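Long-range contacts in aminotransferase, class IV (Brucella abortus, PDB 4TVI), which probably catalyses the reversible transfer of the amino group of leucine, isoleucine or valine to 2-oxoglutarate, using pyridoxal 5'-phosphate as its cofactor: residues G67-F71 and N278-V282; T75-D79 and E104-R108; G110-F114 and C148-I152. All blocks are in the same frame, centred on the assembly; numbering follows the deposited sequence.

Contact 1 (G67-F71 and N278-V282); sequences GARLF and NMSKV
A68 and N278 bring the two backbones closest, with their CA atoms 5.9 Å apart; beyond them the extended segment 67-71 and the turn 278-282 diverge, and side chains carry the bonding. The N278 side chain, with CG opposite the backbone N (chi1 168°), lays its amide against the G67-A68 peptide, where ND2 gives a weak hydrogen bond to A68 O (3.1 Å) and OD1 packs 3.0 Å from A68 C. That amide is held from its own side as well. The ammonium NZ of K281 donates to N278 O on a lone pair and to N278 OD1 with a 26° tilt from the carbonyl plane, which fixes which end of the amide is oxygen, and water 1 links NZ to R69 O. R69 bends at chi2 to meet the turn: its NE donates to M279 O at 2.8 Å and 164°, with the oxygen in the guanidinium plane and the donor on a carbonyl lone pair. The same oxygen accepts from water 2, which also joins R69 NH2 and S280 OG. M279 SD lies 3.5 Å from R69 NE, while F71 CE1 packs obliquely on K281 CE at 3.8 Å. This buried seam joins the two sheets of the subunit at the edge of the antiparallel one, where A68 and L70 bond to strand 120-128, while W307 of helix 297-310 meets both F71 and K281.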
loop_
_atom_site.group_PDB
_atom_site.type_symbol
_atom_site.label_atom_id
_atom_site.label_comp_id
_atom_site.label_asym_id
_atom_site.label_seq_id
_atom_site.Cartn_x
_atom_site.Cartn_y
_atom_site.Cartn_z
ATOM N N GLY A 67 12.748 -7.449 8.243
ATOM C CA GLY A 67 12.615 -8.159 9.497
ATOM C C GLY A 67 13.784 -9.076 9.766
ATOM O O GLY A 67 14.072 -9.965 8.965
ATOM N N ALA A 68 14.469 -8.851 10.882
ATOM C CA ALA A 68 15.486 -9.788 11.348
ATOM C C ALA A 68 15.087 -10.329 12.718
ATOM O O ALA A 68 14.102 -9.879 13.308
ATOM C CB ALA A 68 16.846 -9.122 11.404
ATOM N N ARG A 69 15.852 -11.286 13.233
ATOM C CA ARG A 69 15.473 -11.952 14.474
ATOM C C ARG A 69 16.657 -12.205 15.401
ATOM O O ARG A 69 17.690 -12.723 14.979
ATOM C CB ARG A 69 14.780 -13.281 14.164
ATOM C CG ARG A 69 13.925 -13.839 15.295
ATOM C CD ARG A 69 12.575 -13.134 15.391
ATOM N NE ARG A 69 11.606 -13.929 16.139
ATOM C CZ ARG A 69 11.379 -13.803 17.442
ATOM N NH1 ARG A 69 12.055 -12.906 18.149
ATOM N NH2 ARG A 69 10.479 -14.574 18.042
ATOM N N LEU A 70 16.496 -11.839 16.667
ATOM C CA LEU A 70 17.423 -12.258 17.712
ATOM C C LEU A 70 16.793 -13.398 18.499
ATOM O O LEU A 70 15.696 -13.249 19.035
ATOM C CB LEU A 70 17.770 -11.096 18.645
ATOM C CG LEU A 70 18.467 -11.491 19.950
ATOM C CD1 LEU A 70 19.857 -12.064 19.678
ATOM C CD2 LEU A 70 18.527 -10.311 20.927
ATOM N N PHE A 71 17.459 -14.547 18.539
ATOM C CA PHE A 71 16.955 -15.668 19.325
ATOM C C PHE A 71 18.105 -16.560 19.775
ATOM O O PHE A 71 19.048 -16.794 19.017
ATOM C CB PHE A 71 15.923 -16.478 18.524
ATOM C CG PHE A 71 16.504 -17.223 17.352
ATOM C CD1 PHE A 71 16.620 -16.612 16.114
ATOM C CD2 PHE A 71 16.926 -18.538 17.489
ATOM C CE1 PHE A 71 17.154 -17.295 15.031
ATOM C CE2 PHE A 71 17.466 -19.230 16.412
ATOM C CZ PHE A 71 17.576 -18.607 15.180
ATOM N N ASN A 278 11.234 -14.811 8.527
ATOM C CA ASN A 278 12.081 -14.294 9.588
ATOM C C ASN A 278 11.653 -14.652 11.005
ATOM O O ASN A 278 12.497 -14.947 11.849
ATOM C CB ASN A 278 12.171 -12.774 9.488
ATOM C CG ASN A 278 12.796 -12.167 10.715
ATOM O OD1 ASN A 278 13.929 -12.496 11.068
ATOM N ND2 ASN A 278 12.057 -11.289 11.390
ATOM N N MET A 279 10.351 -14.620 11.268
ATOM C CA MET A 279 9.864 -14.692 12.646
ATOM C C MET A 279 10.169 -16.014 13.351
ATOM O O MET A 279 10.574 -16.016 14.517
ATOM C CB MET A 279 8.363 -14.415 12.701
ATOM C CG MET A 279 7.857 -14.247 14.121
ATOM S SD MET A 279 8.523 -12.752 14.899
ATOM C CE MET A 279 8.015 -11.514 13.716
ATOM N N SER A 280 9.966 -17.134 12.656
ATOM C CA SER A 280 10.179 -18.449 13.263
ATOM C C SER A 280 11.045 -19.372 12.399
ATOM O O SER A 280 11.202 -20.558 12.709
ATOM C CB SER A 280 8.836 -19.120 13.553
ATOM O OG SER A 280 8.100 -18.401 14.529
ATOM N N LYS A 281 11.588 -18.814 11.317
ATOM C CA LYS A 281 12.543 -19.488 10.434
ATOM C C LYS A 281 11.933 -20.652 9.654
ATOM O O LYS A 281 11.850 -20.601 8.434
ATOM C CB LYS A 281 13.770 -19.949 11.226
ATOM C CG LYS A 281 14.456 -18.804 11.975
ATOM C CD LYS A 281 14.667 -17.585 11.070
ATOM C CE LYS A 281 15.387 -16.466 11.810
ATOM N NZ LYS A 281 15.477 -15.201 11.023
ATOM N N VAL A 282 11.551 -21.718 10.342
ATOM C CA VAL A 282 10.966 -22.875 9.670
ATOM C C VAL A 282 9.707 -23.314 10.404
ATOM O O VAL A 282 9.755 -23.615 11.598
ATOM C CB VAL A 282 11.968 -24.050 9.583
ATOM C CG1 VAL A 282 11.306 -25.279 8.980
ATOM C CG2 VAL A 282 13.179 -23.654 8.757
HETATM O O HOH W 1 17.570 -13.482 12.252
HETATM O O HOH W 2 8.669 -16.407 16.706
#

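Contact 2 (T75-D79 and E104-R108); sequences TPDLD and EALAR
A helix-helix contact in which a type II beta turn, T75 to L78, leads into helix 78-91 and sets its first residues against the flank of helix 100-111 illustrates how one arginine can bond within its own helix and to the facing turn at once. L78 supplies the apolar part: its CG stands anti to the backbone N (chi1 172°), which brings CD2 against helix 100-111. There CD2 touches the aliphatic CG of E104 at 3.7 Å and A107 CB at 4.3 Å, and it sits over the centre of one face of the R108 guanidinium, 3.8 Å above the plane. R108, extended from CG to NE, leans out and back in the direction of E104, sliding past L78 the opposite way. An i to i+4 salt bridge helps to hold it, R108 NH2 to E104 OE2 at 2.9 Å, met on the anti side and somewhat out of the carboxylate plane, with a weak second bond from NE to the same oxygen. The other carboxylate oxygen, E104 OE1, lies 3.3 Å from D79 CB. Around the contact, the turn is covered by helix 297-310 through P76, and A107 also packs on L147 of strand 143-151. The guanidinium also reaches the turn: water 3 bridges R108 NH2 and T75 O, and R108 NH1 donates to T75 OG1 at 3.0 Å, the oxygen lying 31° out of the guanidinium plane.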
loop_
_atom_site.group_PDB
_atom_site.type_symbol
_atom_site.label_atom_id
_atom_site.label_comp_id
_atom_site.label_asym_id
_atom_site.label_seq_id
_atom_site.Cartn_x
_atom_site.Cartn_y
_atom_site.Cartn_z
ATOM N N THR A 75 21.845 -13.795 15.748
ATOM C CA THR A 75 21.082 -12.969 14.813
ATOM C C THR A 75 21.380 -13.338 13.361
ATOM O O THR A 75 21.956 -12.533 12.619
ATOM C CB THR A 75 21.395 -11.470 15.004
ATOM O OG1 THR A 75 22.802 -11.249 14.816
ATOM C CG2 THR A 75 21.006 -11.006 16.402
ATOM N N PRO A 76 20.987 -14.554 12.946
ATOM C CA PRO A 76 21.332 -15.055 11.608
ATOM C C PRO A 76 20.819 -14.173 10.478
ATOM O O PRO A 76 19.681 -13.703 10.520
ATOM C CB PRO A 76 20.670 -16.437 11.566
ATOM C CG PRO A 76 19.602 -16.388 12.602
ATOM C CD PRO A 76 20.154 -15.511 13.690
ATOM N N ASP A 77 21.682 -13.944 9.493
ATOM C CA ASP A 77 21.346 -13.185 8.290
ATOM C C ASP A 77 20.872 -11.765 8.594
ATOM O O ASP A 77 20.144 -11.166 7.796
ATOM C CB ASP A 77 20.282 -13.924 7.463
ATOM C CG ASP A 77 20.880 -15.017 6.581
ATOM O OD1 ASP A 77 22.017 -14.833 6.099
ATOM O OD2 ASP A 77 20.218 -16.062 6.376
ATOM N N LEU A 78 21.284 -11.229 9.739
ATOM C CA LEU A 78 21.002 -9.830 10.065
ATOM C C LEU A 78 21.589 -8.912 8.995
ATOM O O LEU A 78 21.017 -7.870 8.674
ATOM C CB LEU A 78 21.553 -9.455 11.446
ATOM C CG LEU A 78 21.478 -7.967 11.821
ATOM C CD1 LEU A 78 20.039 -7.455 11.744
ATOM C CD2 LEU A 78 22.059 -7.728 13.212
ATOM N N ASP A 79 22.740 -9.298 8.449
ATOM C CA ASP A 79 23.401 -8.475 7.447
ATOM C C ASP A 79 22.591 -8.434 6.156
ATOM O O ASP A 79 22.451 -7.375 5.541
ATOM C CB ASP A 79 24.824 -8.976 7.176
ATOM C CG ASP A 79 24.879 -10.459 6.816
ATOM O OD1 ASP A 79 23.944 -11.211 7.157
ATOM O OD2 ASP A 79 25.875 -10.877 6.192
ATOM N N GLU A 104 22.803 -2.591 10.599
ATOM C CA GLU A 104 23.187 -3.765 11.375
ATOM C C GLU A 104 23.829 -3.359 12.701
ATOM O O GLU A 104 23.489 -3.898 13.755
ATOM C CB GLU A 104 24.145 -4.655 10.580
ATOM C CG GLU A 104 24.702 -5.816 11.391
ATOM C CD GLU A 104 25.544 -6.777 10.561
ATOM O OE1 GLU A 104 25.632 -6.596 9.330
ATOM O OE2 GLU A 104 26.111 -7.723 11.146
ATOM N N ALA A 105 24.755 -2.409 12.633
ATOM C CA ALA A 105 25.457 -1.924 13.817
ATOM C C ALA A 105 24.480 -1.297 14.807
ATOM O O ALA A 105 24.569 -1.517 16.014
ATOM C CB ALA A 105 26.531 -0.927 13.425
ATOM N N LEU A 106 23.545 -0.516 14.282
ATOM C CA LEU A 106 22.519 0.121 15.100
ATOM C C LEU A 106 21.612 -0.927 15.751
ATOM O O LEU A 106 21.249 -0.808 16.923
ATOM C CB LEU A 106 21.695 1.085 14.247
ATOM C CG LEU A 106 20.695 1.974 14.983
ATOM C CD1 LEU A 106 21.430 2.931 15.906
ATOM C CD2 LEU A 106 19.830 2.729 13.987
ATOM N N ALA A 107 21.259 -1.955 14.986
ATOM C CA ALA A 107 20.443 -3.049 15.505
ATOM C C ALA A 107 21.119 -3.730 16.695
ATOM O O ALA A 107 20.483 -3.991 17.717
ATOM C CB ALA A 107 20.158 -4.062 14.408
ATOM N N ARG A 108 22.413 -4.001 16.563
ATOM C CA ARG A 108 23.152 -4.678 17.622
ATOM C C ARG A 108 23.230 -3.813 18.877
ATOM O O ARG A 108 23.222 -4.324 19.998
ATOM C CB ARG A 108 24.560 -5.062 17.154
ATOM C CG ARG A 108 24.558 -6.040 15.983
ATOM C CD ARG A 108 25.912 -6.706 15.783
ATOM N NE ARG A 108 25.903 -7.543 14.584
ATOM C CZ ARG A 108 25.464 -8.798 14.542
ATOM N NH1 ARG A 108 24.985 -9.378 15.636
ATOM N NH2 ARG A 108 25.491 -9.470 13.397
HETATM O O HOH W 3 25.002 -12.236 12.845
#

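Contact 3 (G110-F114 and C148-I152); sequences GLKKF and CLEAI
The ring of F114 meets segment 148-152 at its rim, its CZ pointing at the backbone of L149. L149 O lies 3.5 Å from CZ, at the ring edge and near the ring plane, so a carbonyl oxygen faces the slightly positive rim of the aromatic ring. To one side of that point CE1 reaches L149 CB at 3.6 Å; to the other, CE2 rests on A151, 3.8 Å from its CB and equally near its backbone N. The phenyl group thus straddles the strand from L149 to A151, passing over the intervening E150, whose side chain starts off away from it. What brings the ring there is a first torsion that sets CG anti to the carbonyl carbon (chi1 -69°), together with the type I beta turn from L111 to F114; L111 O also lies at the ring edge, in plane. This is helix-on-sheet packing, with the last part of helix 100-111 and the turn after G110 seated on strand 143-151 of the five-stranded antiparallel sheet. W36 of the adjacent strand 35-39 adds an edge-to-face partner for F114, and V120 of strand 120-128 is touched by both L111 and L149. The strand's own contribution is L149, whose CG is likewise anti to its carbonyl carbon. Its side chain leaves the strand so that CD1 abuts the bare backbone of G110, 3.4 Å from G110 C, and lies 3.6 Å from L111 N. L111 meets this side chain at about a right angle, its CD2 branch touching, 3.9 Å from L149 CD1. Just before L149, C148 packs on A53 of the second subunit.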
loop_
_atom_site.group_PDB
_atom_site.type_symbol
_atom_site.label_atom_id
_atom_site.label_comp_id
_atom_site.label_asym_id
_atom_site.label_seq_id
_atom_site.Cartn_x
_atom_site.Cartn_y
_atom_site.Cartn_z
ATOM N N GLY A 110 20.909 -1.600 19.728
ATOM C CA GLY A 110 19.569 -1.592 20.283
ATOM C C GLY A 110 19.263 -2.849 21.069
ATOM O O GLY A 110 18.588 -2.793 22.098
ATOM N N LEU A 111 19.762 -3.983 20.583
ATOM C CA LEU A 111 19.531 -5.262 21.238
ATOM C C LEU A 111 20.081 -5.254 22.660
ATOM O O LEU A 111 19.544 -5.918 23.544
ATOM C CB LEU A 111 20.168 -6.405 20.444
ATOM C CG LEU A 111 19.590 -6.697 19.054
ATOM C CD1 LEU A 111 20.336 -7.866 18.397
ATOM C CD2 LEU A 111 18.081 -6.949 19.099
ATOM N N LYS A 112 21.141 -4.482 22.875
ATOM C CA LYS A 112 21.764 -4.372 24.189
ATOM C C LYS A 112 20.829 -3.748 25.220
ATOM O O LYS A 112 21.027 -3.912 26.423
ATOM C CB LYS A 112 23.054 -3.555 24.102
ATOM C CG LYS A 112 24.148 -4.217 23.283
ATOM C CD LYS A 112 24.510 -5.580 23.850
ATOM C CE LYS A 112 25.648 -6.222 23.072
ATOM N NZ LYS A 112 25.987 -7.571 23.599
ATOM N N LYS A 113 19.808 -3.041 24.751
ATOM C CA LYS A 113 18.880 -2.358 25.651
ATOM C C LYS A 113 17.952 -3.356 26.328
ATOM O O LYS A 113 17.304 -3.041 27.321
ATOM C CB LYS A 113 18.050 -1.318 24.888
ATOM C CG LYS A 113 18.855 -0.218 24.209
ATOM C CD LYS A 113 18.963 1.016 25.096
ATOM C CE LYS A 113 19.665 2.156 24.371
ATOM N NZ LYS A 113 19.820 3.362 25.233
ATOM N N PHE A 114 17.880 -4.557 25.769
ATOM C CA PHE A 114 17.031 -5.611 26.307
ATOM C C PHE A 114 17.751 -6.415 27.378
ATOM O O PHE A 114 18.982 -6.451 27.420
ATOM C CB PHE A 114 16.547 -6.523 25.177
ATOM C CG PHE A 114 15.580 -5.852 24.252
ATOM C CD1 PHE A 114 16.036 -5.081 23.193
ATOM C CD2 PHE A 114 14.215 -5.967 24.455
ATOM C CE1 PHE A 114 15.145 -4.445 22.346
ATOM C CE2 PHE A 114 13.317 -5.338 23.609
ATOM C CZ PHE A 114 13.782 -4.575 22.552
ATOM N N CYS A 148 12.623 -0.477 14.806
ATOM C CA CYS A 148 11.778 -0.907 15.915
ATOM C C CYS A 148 12.136 -2.313 16.385
ATOM O O CYS A 148 12.086 -3.275 15.610
ATOM C CB CYS A 148 10.302 -0.844 15.502
ATOM S SG CYS A 148 9.136 -1.232 16.828
ATOM N N LEU A 149 12.499 -2.418 17.659
ATOM C CA LEU A 149 12.830 -3.698 18.270
ATOM C C LEU A 149 11.766 -4.101 19.276
ATOM O O LEU A 149 11.465 -3.348 20.208
ATOM C CB LEU A 149 14.195 -3.647 18.963
ATOM C CG LEU A 149 15.380 -3.112 18.161
ATOM C CD1 LEU A 149 16.670 -3.306 18.940
ATOM C CD2 LEU A 149 15.463 -3.752 16.790
ATOM N N GLU A 150 11.189 -5.279 19.074
ATOM C CA GLU A 150 10.164 -5.795 19.973
ATOM C C GLU A 150 10.573 -7.127 20.591
ATOM O O GLU A 150 10.966 -8.056 19.882
ATOM C CB GLU A 150 8.832 -5.953 19.239
ATOM C CG GLU A 150 7.676 -6.348 20.150
ATOM C CD GLU A 150 6.338 -6.342 19.427
ATOM O OE1 GLU A 150 6.331 -6.137 18.193
ATOM O OE2 GLU A 150 5.298 -6.542 20.090
ATOM N N ALA A 151 10.477 -7.212 21.913
ATOM C CA ALA A 151 10.733 -8.455 22.622
ATOM C C ALA A 151 9.641 -9.479 22.322
ATOM O O ALA A 151 8.498 -9.335 22.755
ATOM C CB ALA A 151 10.828 -8.204 24.117
ATOM N N ILE A 152 9.990 -10.490 21.536
ATOM C CA ILE A 152 9.083 -11.595 21.247
ATOM C C ILE A 152 9.788 -12.927 21.455
ATOM O O ILE A 152 10.751 -13.229 20.754
ATOM C CB ILE A 152 8.547 -11.524 19.814
ATOM C CG1 ILE A 152 7.879 -10.166 19.567
ATOM C CG2 ILE A 152 7.581 -12.680 19.552
ATOM C CD1 ILE A 152 7.230 -10.032 18.209
#

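Overall arrangement
The three contacts form one connected patch, their centres 12 to 13 Å apart. Contacts 2 and 3 lie within the loop closed by contact 1 and share helix 100-111. Strand 64-70 connects the set: A68 CB packs on L78 CD1 at 3.6 Å, joining contacts 1 and 2, while R69 NH1 reaches I152 O at 2.9 Å, tying contact 1 to contact 3. T75 CG2 lies 3.8 Å from L111 CD1, closing the triangle. Contact 1 reaches the active site: N278 N makes a weak bond to phosphate oxygen OP3 of the pyridoxal-bearing lysine, K180; contacts 2 and 3 bring helix 100-111 against the turn before helix 78-91 and against strand 143-151.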